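Local atomic coordinates of Arf-GAP with coiled-coil, ANK repeat and PH domain-containing protein 2 (Homo sapiens, PDB entry 6IF3), a protein that acts as a GTPase-activating protein for the small GTPase ARF6 and uses its ankyrin repeats, the part described here, to interact with RAB35. Residues 63-68 with 95-100; 84-89 with 124-129. One frame throughout, in Å; residues are numbered along the deposited sequence.

Interaction 1: residues 63-68 with 95-100; sequences FLLQNG and CLFLKR
Different first torsions bring L65 and L96 together: CG of L65 stands beside its own backbone N (chi1 -70°), whereas CG of L96 is swung anti to its backbone N (chi1 171°). The two leucines therefore reach toward each other tip to tip, with L65 CD1 3.9 Å from L96 CD2. Every close approach across the contact runs through this one methyl of L65. F97 receives it at the edge of its ring, close to the ring plane, L65 CD1 lying 4.1 Å from F97 CE1. The side chain of R100 also crosses that of L65 at a slant, R100 CG being 3.9 Å from L65 CD1, before the arginine chain bends at chi2 and chi3. No hydrogen bond spans the two segments; the packing is purely apolar.

Both helices end here. Helix 58-66 closes in a Schellman motif with G68 at C-prime, and N67 ND2 bonds to F63 O (2.7 Å) while lying over the F63 ring. In the ankyrin stack this contact joins the second helices of ANK 1 and ANK 2. L65 also packs on L49 and V71, while F97 touches V53 of helix 48-55 and C61 of helix 58-66.

Interaction 2: residues 84-89 with 124-129; sequences HATVLG and ADIVTL
I126 meets T86 and G89 where two consecutive ankyrin repeats stack, the first helix of ANK 2 (81-88) lying against the second helix of ANK 3 (124-141). The side chain of I126 is divided between two targets. Its CG2 branch, anti to the backbone N, faces the methyl of T86, and the two side chains pass at an angle with T86 CG2 4.2 Å from I126 CG2. The longer branch is extended (chi2 -174°) and carries the terminal methyl to the end of helix 81-88, where I126 CD1 sits 3.8 Å from G89 CA and equally near G89 C. There the methyl rests on backbone atoms of the glycine. G89 has positive phi and belongs to the Schellman motif that ends this helix, so I126 packs directly on the helix terminus.

The threonine turns its two branches to different tasks. CG2 takes the apolar contact, while OG1 stands beside the backbone N and is hydrogen-bonded to L82 O, one turn back in its own helix; the hydroxyl of this buried threonine thus has its partner within its own helix. T86 also packs on P114 and I117 of helix 114-120 and on V94, and I126 on T91 of helix 91-99. D125 OD1 is hydrogen-bonded to a side chain of another protein chain, on which A124, V127 and T128 also pack, consistent with the role of the ankyrin repeats in partner binding. Within helix 124-141, A124 O accepts two bonds from opposite faces of its plane, one from T128 N and one from T128 OG1 at 2.7 Å.

In the fold
Both contacts join successive ankyrin repeats by apolar packing without a hydrogen bond across, interaction 1 side chain to side chain, interaction 2 partly side chain to glycine backbone. They also pair different elements. Interaction 1 matches second helix to second helix between ANK 1 and ANK 2, near the ends of both; interaction 2 sets the first helix of ANK 2 against the second helix of ANK 3. The former is partly buried and includes an exposed arginine, whereas the touching residues of the latter are all buried. Their centres lie about 16 Å apart, on opposite sides of the chain's centre. ANK 2 bridges them, contributing helix 91-99 to one and helix 81-88 to the other, and F97 CE2 packs 4.2 Å from A85 CB.

Interaction 1: residues 63-68 with 95-100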
ATOM      1  N   PHE A  63      -1.578  17.382 -19.717  1.00 17.67           N
ATOM      2  CA  PHE A  63      -1.783  17.891 -21.083  1.00 16.89           C
ATOM      3  C   PHE A  63      -1.342  16.877 -22.152  1.00 17.93           C
ATOM      4  O   PHE A  63      -2.061  16.630 -23.138  1.00 18.52           O
ATOM      5  CB  PHE A  63      -1.021  19.213 -21.235  1.00 18.48           C
ATOM      6  CG  PHE A  63      -1.143  19.847 -22.587  1.00 19.44           C
ATOM      7  CD1 PHE A  63      -2.181  20.706 -22.861  1.00 22.37           C
ATOM      8  CD2 PHE A  63      -0.194  19.591 -23.580  1.00 23.59           C
ATOM      9  CE1 PHE A  63      -2.306  21.325 -24.111  1.00 23.89           C
ATOM     10  CE2 PHE A  63      -0.313  20.202 -24.845  1.00 22.04           C
ATOM     11  CZ  PHE A  63      -1.366  21.062 -25.104  1.00 24.84           C
ATOM     12  N   LEU A  64      -0.172  16.287 -21.959  1.00 15.85           N
ATOM     13  CA  LEU A  64       0.321  15.294 -22.904  1.00 17.50           C
ATOM     14  C   LEU A  64      -0.597  14.072 -22.971  1.00 17.29           C
ATOM     15  O   LEU A  64      -0.949  13.611 -24.046  1.00 17.61           O
ATOM     16  CB  LEU A  64       1.741  14.883 -22.526  1.00 16.26           C
ATOM     17  CG  LEU A  64       2.758  15.982 -22.832  1.00 17.10           C
ATOM     18  CD1 LEU A  64       4.132  15.635 -22.231  1.00 17.12           C
ATOM     19  CD2 LEU A  64       2.893  16.172 -24.386  1.00 18.94           C
ATOM     20  N   LEU A  65      -1.027  13.560 -21.827  1.00 16.79           N
ATOM     21  CA  LEU A  65      -1.956  12.427 -21.805  1.00 17.09           C
ATOM     22  C   LEU A  65      -3.276  12.757 -22.501  1.00 19.34           C
ATOM     23  O   LEU A  65      -3.829  11.928 -23.219  1.00 19.27           O
ATOM     24  CB  LEU A  65      -2.219  11.986 -20.358  1.00 17.10           C
ATOM     25  CG  LEU A  65      -1.023  11.331 -19.681  1.00 16.68           C
ATOM     26  CD1 LEU A  65      -1.295  11.101 -18.172  1.00 21.67           C
ATOM     27  CD2 LEU A  65      -0.604  10.026 -20.360  1.00 19.34           C
ATOM     28  N   GLN A  66      -3.773  13.981 -22.285  1.00 18.57           N
ATOM     29  CA  GLN A  66      -5.018  14.434 -22.908  1.00 21.26           C
ATOM     30  C   GLN A  66      -4.861  14.566 -24.411  1.00 20.55           C
ATOM     31  O   GLN A  66      -5.839  14.569 -25.135  1.00 24.18           O
ATOM     32  CB  GLN A  66      -5.449  15.778 -22.331  1.00 23.27           C
ATOM     33  CG  GLN A  66      -5.936  15.678 -20.910  1.00 32.54           C
ATOM     34  CD  GLN A  66      -6.012  17.032 -20.243  1.00 44.27           C
ATOM     35  OE1 GLN A  66      -5.739  18.066 -20.866  1.00 50.17           O
ATOM     36  NE2 GLN A  66      -6.362  17.036 -18.965  1.00 46.54           N
ATOM     37  N   ASN A  67      -3.617  14.675 -24.873  1.00 19.06           N
ATOM     38  CA  ASN A  67      -3.382  14.838 -26.307  1.00 18.27           C
ATOM     39  C   ASN A  67      -2.755  13.573 -26.927  1.00 20.63           C
ATOM     40  O   ASN A  67      -2.166  13.622 -28.004  1.00 24.82           O
ATOM     41  CB  ASN A  67      -2.517  16.076 -26.553  1.00 22.15           C
ATOM     42  CG  ASN A  67      -3.301  17.350 -26.393  1.00 24.29           C
ATOM     43  OD1 ASN A  67      -3.942  17.787 -27.328  1.00 27.87           O
ATOM     44  ND2 ASN A  67      -3.287  17.932 -25.196  1.00 25.03           N
ATOM     45  N   GLY A  68      -2.924  12.451 -26.244  1.00 18.65           N
ATOM     46  CA  GLY A  68      -2.669  11.130 -26.797  1.00 20.45           C
ATOM     47  C   GLY A  68      -1.348  10.466 -26.450  1.00 20.39           C
ATOM     48  O   GLY A  68      -0.975   9.462 -27.075  1.00 21.64           O
ATOM     49  N   CYS A  95       0.682   9.147  -8.886  1.00 16.41           N
ATOM     50  CA  CYS A  95      -0.744   8.981  -8.708  1.00 16.55           C
ATOM     51  C   CYS A  95      -1.499   9.145 -10.040  1.00 16.68           C
ATOM     52  O   CYS A  95      -2.337   8.320 -10.377  1.00 16.27           O
ATOM     53  CB  CYS A  95      -1.263   9.978  -7.674  1.00 17.66           C
ATOM     54  SG  CYS A  95      -2.948   9.698  -7.217  1.00 21.01           S
ATOM     55  N   LEU A  96      -1.160  10.190 -10.786  1.00 15.55           N
ATOM     56  CA  LEU A  96      -1.776  10.435 -12.096  1.00 16.62           C
ATOM     57  C   LEU A  96      -1.576   9.250 -13.050  1.00 16.29           C
ATOM     58  O   LEU A  96      -2.522   8.739 -13.637  1.00 17.28           O
ATOM     59  CB  LEU A  96      -1.187  11.702 -12.689  1.00 14.80           C
ATOM     60  CG  LEU A  96      -1.606  11.922 -14.156  1.00 17.40           C
ATOM     61  CD1 LEU A  96      -3.056  12.297 -14.285  1.00 20.06           C
ATOM     62  CD2 LEU A  96      -0.680  12.971 -14.783  1.00 18.88           C
ATOM     63  N   PHE A  97      -0.341   8.797 -13.151  1.00 14.46           N
ATOM     64  CA  PHE A  97      -0.041   7.698 -14.065  1.00 15.49           C
ATOM     65  C   PHE A  97      -0.760   6.427 -13.658  1.00 17.04           C
ATOM     66  O   PHE A  97      -1.273   5.721 -14.520  1.00 17.16           O
ATOM     67  CB  PHE A  97       1.476   7.454 -14.151  1.00 16.07           C
ATOM     68  CG  PHE A  97       2.232   8.589 -14.772  1.00 14.39           C
ATOM     69  CD1 PHE A  97       1.619   9.444 -15.694  1.00 17.21           C
ATOM     70  CD2 PHE A  97       3.559   8.824 -14.430  1.00 14.52           C
ATOM     71  CE1 PHE A  97       2.327  10.514 -16.257  1.00 19.70           C
ATOM     72  CE2 PHE A  97       4.278   9.881 -14.974  1.00 15.90           C
ATOM     73  CZ  PHE A  97       3.673  10.731 -15.887  1.00 16.45           C
ATOM     74  N   LEU A  98      -0.813   6.130 -12.361  1.00 16.10           N
ATOM     75  CA  LEU A  98      -1.527   4.936 -11.913  1.00 17.15           C
ATOM     76  C   LEU A  98      -3.020   5.038 -12.298  1.00 20.00           C
ATOM     77  O   LEU A  98      -3.601   4.059 -12.778  1.00 21.41           O
ATOM     78  CB  LEU A  98      -1.337   4.743 -10.402  1.00 15.41           C
ATOM     79  CG  LEU A  98       0.089   4.323 -10.019  1.00 13.93           C
ATOM     80  CD1 LEU A  98       0.228   4.316  -8.489  1.00 16.49           C
ATOM     81  CD2 LEU A  98       0.394   2.914 -10.561  1.00 18.40           C
ATOM     82  N   LYS A  99      -3.641   6.210 -12.113  1.00 16.55           N
ATOM     83  CA  LYS A  99      -5.055   6.380 -12.441  1.00 19.08           C
ATOM     84  C   LYS A  99      -5.292   6.363 -13.942  1.00 21.80           C
ATOM     85  O   LYS A  99      -6.409   6.107 -14.397  1.00 23.89           O
ATOM     86  CB  LYS A  99      -5.590   7.681 -11.851  1.00 20.23           C
ATOM     87  CG  LYS A  99      -5.787   7.568 -10.361  1.00 21.33           C
ATOM     88  CD  LYS A  99      -5.986   8.909  -9.694  1.00 27.60           C
ATOM     89  CE  LYS A  99      -7.248   9.607 -10.176  1.00 28.10           C
ATOM     90  NZ  LYS A  99      -8.543   8.916  -9.867  1.00 28.89           N
ATOM     91  N   ARG A 100      -4.237   6.613 -14.709  1.00 27.88           N
ATOM     92  CA  ARG A 100      -4.365   6.607 -16.167  1.00 31.90           C
ATOM     93  C   ARG A 100      -3.920   5.294 -16.806  1.00 28.48           C
ATOM     94  O   ARG A 100      -3.664   5.240 -18.005  1.00 30.54           O
ATOM     95  CB  ARG A 100      -3.585   7.775 -16.768  1.00 28.99           C
ATOM     96  CG  ARG A 100      -4.215   9.122 -16.481  1.00 32.59           C
ATOM     97  CD  ARG A 100      -5.692   9.141 -16.846  1.00 44.62           C
ATOM     98  NE  ARG A 100      -6.499   9.690 -15.760  1.00 52.52           N
ATOM     99  CZ  ARG A 100      -6.541  10.978 -15.448  1.00 57.12           C
ATOM    100  NH1 ARG A 100      -5.839  11.854 -16.156  1.00 62.99           N
ATOM    101  NH2 ARG A 100      -7.279  11.393 -14.434  1.00 59.64           N
TER

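Interaction 2: residues 84-89 with 124-129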
ATOM      1  N   HIS A  84      10.421   6.826 -14.113  1.00 14.25           N
ATOM      2  CA  HIS A  84      11.120   8.066 -13.826  1.00 12.88           C
ATOM      3  C   HIS A  84      10.488   8.879 -12.712  1.00 15.11           C
ATOM      4  O   HIS A  84      11.211   9.476 -11.899  1.00 17.05           O
ATOM      5  CB  HIS A  84      11.208   8.933 -15.116  1.00 14.54           C
ATOM      6  CG  HIS A  84      12.160   8.381 -16.132  1.00 14.71           C
ATOM      7  ND1 HIS A  84      13.528   8.366 -15.937  1.00 17.90           N
ATOM      8  CD2 HIS A  84      11.941   7.814 -17.344  1.00 14.20           C
ATOM      9  CE1 HIS A  84      14.110   7.828 -16.993  1.00 21.82           C
ATOM     10  NE2 HIS A  84      13.174   7.485 -17.856  1.00 17.55           N
ATOM     11  N   ALA A  85       9.155   8.914 -12.660  1.00 16.07           N
ATOM     12  CA  ALA A  85       8.489   9.650 -11.595  1.00 13.50           C
ATOM     13  C   ALA A  85       8.784   9.015 -10.236  1.00 16.16           C
ATOM     14  O   ALA A  85       8.949   9.705  -9.220  1.00 17.10           O
ATOM     15  CB  ALA A  85       7.009   9.693 -11.828  1.00 14.77           C
ATOM     16  N   THR A  86       8.858   7.676 -10.224  1.00 15.15           N
ATOM     17  CA  THR A  86       9.187   6.962  -8.987  1.00 14.08           C
ATOM     18  C   THR A  86      10.603   7.281  -8.523  1.00 16.40           C
ATOM     19  O   THR A  86      10.832   7.585  -7.358  1.00 15.91           O
ATOM     20  CB  THR A  86       9.008   5.450  -9.178  1.00 12.50           C
ATOM     21  OG1 THR A  86       7.634   5.207  -9.481  1.00 15.86           O
ATOM     22  CG2 THR A  86       9.375   4.665  -7.886  1.00 13.47           C
ATOM     23  N   VAL A  87      11.577   7.174  -9.423  1.00 15.38           N
ATOM     24  CA  VAL A  87      12.962   7.496  -9.100  1.00 15.11           C
ATOM     25  C   VAL A  87      13.109   8.924  -8.555  1.00 15.68           C
ATOM     26  O   VAL A  87      13.807   9.134  -7.565  1.00 18.82           O
ATOM     27  CB  VAL A  87      13.847   7.318 -10.338  1.00 17.24           C
ATOM     28  CG1 VAL A  87      15.246   7.880 -10.092  1.00 21.48           C
ATOM     29  CG2 VAL A  87      13.915   5.809 -10.694  1.00 18.39           C
ATOM     30  N   LEU A  88      12.393   9.886  -9.149  1.00 15.63           N
ATOM     31  CA  LEU A  88      12.549  11.285  -8.718  1.00 18.90           C
ATOM     32  C   LEU A  88      11.697  11.644  -7.487  1.00 18.18           C
ATOM     33  O   LEU A  88      11.851  12.731  -6.928  1.00 20.84           O
ATOM     34  CB  LEU A  88      12.217  12.222  -9.868  1.00 18.09           C
ATOM     35  CG  LEU A  88      13.188  12.065 -11.041  1.00 19.68           C
ATOM     36  CD1 LEU A  88      12.746  12.974 -12.158  1.00 21.55           C
ATOM     37  CD2 LEU A  88      14.621  12.413 -10.653  1.00 21.60           C
ATOM     38  N   GLY A  89      10.824  10.728  -7.047  1.00 17.15           N
ATOM     39  CA  GLY A  89      10.003  10.963  -5.853  1.00 16.56           C
ATOM     40  C   GLY A  89       8.804  11.847  -6.156  1.00 18.90           C
ATOM     41  O   GLY A  89       8.250  12.494  -5.268  1.00 19.79           O
ATOM     42  N   ALA A 124       7.554   5.831   1.758  1.00 15.81           N
ATOM     43  CA  ALA A 124       6.263   5.332   2.206  1.00 15.91           C
ATOM     44  C   ALA A 124       5.096   5.734   1.312  1.00 18.30           C
ATOM     45  O   ALA A 124       4.210   4.923   1.026  1.00 16.33           O
ATOM     46  CB  ALA A 124       6.008   5.796   3.577  1.00 16.36           C
ATOM     47  N   ASP A 125       5.103   6.981   0.853  1.00 18.59           N
ATOM     48  CA  ASP A 125       3.971   7.476   0.080  1.00 16.48           C
ATOM     49  C   ASP A 125       3.893   6.786  -1.275  1.00 16.84           C
ATOM     50  O   ASP A 125       2.803   6.398  -1.709  1.00 16.51           O
ATOM     51  CB  ASP A 125       4.062   8.997  -0.121  1.00 16.69           C
ATOM     52  CG  ASP A 125       3.728   9.778   1.127  1.00 21.68           C
ATOM     53  OD1 ASP A 125       3.194   9.184   2.099  1.00 22.50           O
ATOM     54  OD2 ASP A 125       3.959  11.005   1.153  1.00 22.22           O
ATOM     55  N   ILE A 126       5.024   6.644  -1.968  1.00 16.59           N
ATOM     56  CA  ILE A 126       4.941   6.069  -3.301  1.00 16.06           C
ATOM     57  C   ILE A 126       4.711   4.562  -3.200  1.00 17.09           C
ATOM     58  O   ILE A 126       3.970   3.998  -4.001  1.00 15.90           O
ATOM     59  CB  ILE A 126       6.182   6.412  -4.150  1.00 17.83           C
ATOM     60  CG1 ILE A 126       6.173   7.924  -4.428  1.00 19.61           C
ATOM     61  CG2 ILE A 126       6.126   5.690  -5.503  1.00 17.01           C
ATOM     62  CD1 ILE A 126       7.264   8.429  -5.396  1.00 18.61           C
ATOM     63  N   VAL A 127       5.304   3.898  -2.213  1.00 15.33           N
ATOM     64  CA  VAL A 127       5.004   2.470  -2.053  1.00 16.06           C
ATOM     65  C   VAL A 127       3.504   2.288  -1.797  1.00 16.93           C
ATOM     66  O   VAL A 127       2.869   1.369  -2.345  1.00 15.46           O
ATOM     67  CB  VAL A 127       5.825   1.829  -0.923  1.00 16.92           C
ATOM     68  CG1 VAL A 127       5.312   0.447  -0.598  1.00 15.41           C
ATOM     69  CG2 VAL A 127       7.329   1.796  -1.306  1.00 14.29           C
ATOM     70  N   THR A 128       2.943   3.149  -0.952  1.00 17.53           N
ATOM     71  CA  THR A 128       1.512   3.067  -0.635  1.00 16.90           C
ATOM     72  C   THR A 128       0.628   3.204  -1.898  1.00 15.44           C
ATOM     73  O   THR A 128      -0.275   2.381  -2.115  1.00 16.84           O
ATOM     74  CB  THR A 128       1.113   4.121   0.383  1.00 19.13           C
ATOM     75  OG1 THR A 128       1.775   3.823   1.628  1.00 18.40           O
ATOM     76  CG2 THR A 128      -0.433   4.129   0.623  1.00 19.62           C
ATOM     77  N   LEU A 129       0.910   4.185  -2.745  1.00 16.52           N
ATOM     78  CA  LEU A 129       0.141   4.357  -3.991  1.00 16.78           C
ATOM     79  C   LEU A 129       0.296   3.128  -4.905  1.00 15.64           C
ATOM     80  O   LEU A 129      -0.696   2.648  -5.474  1.00 15.25           O
ATOM     81  CB  LEU A 129       0.579   5.608  -4.764  1.00 17.53           C
ATOM     82  CG  LEU A 129       0.338   6.939  -4.036  1.00 20.47           C
ATOM     83  CD1 LEU A 129       0.824   8.082  -4.956  1.00 21.00           C
ATOM     84  CD2 LEU A 129      -1.143   7.146  -3.673  1.00 23.04           C
TER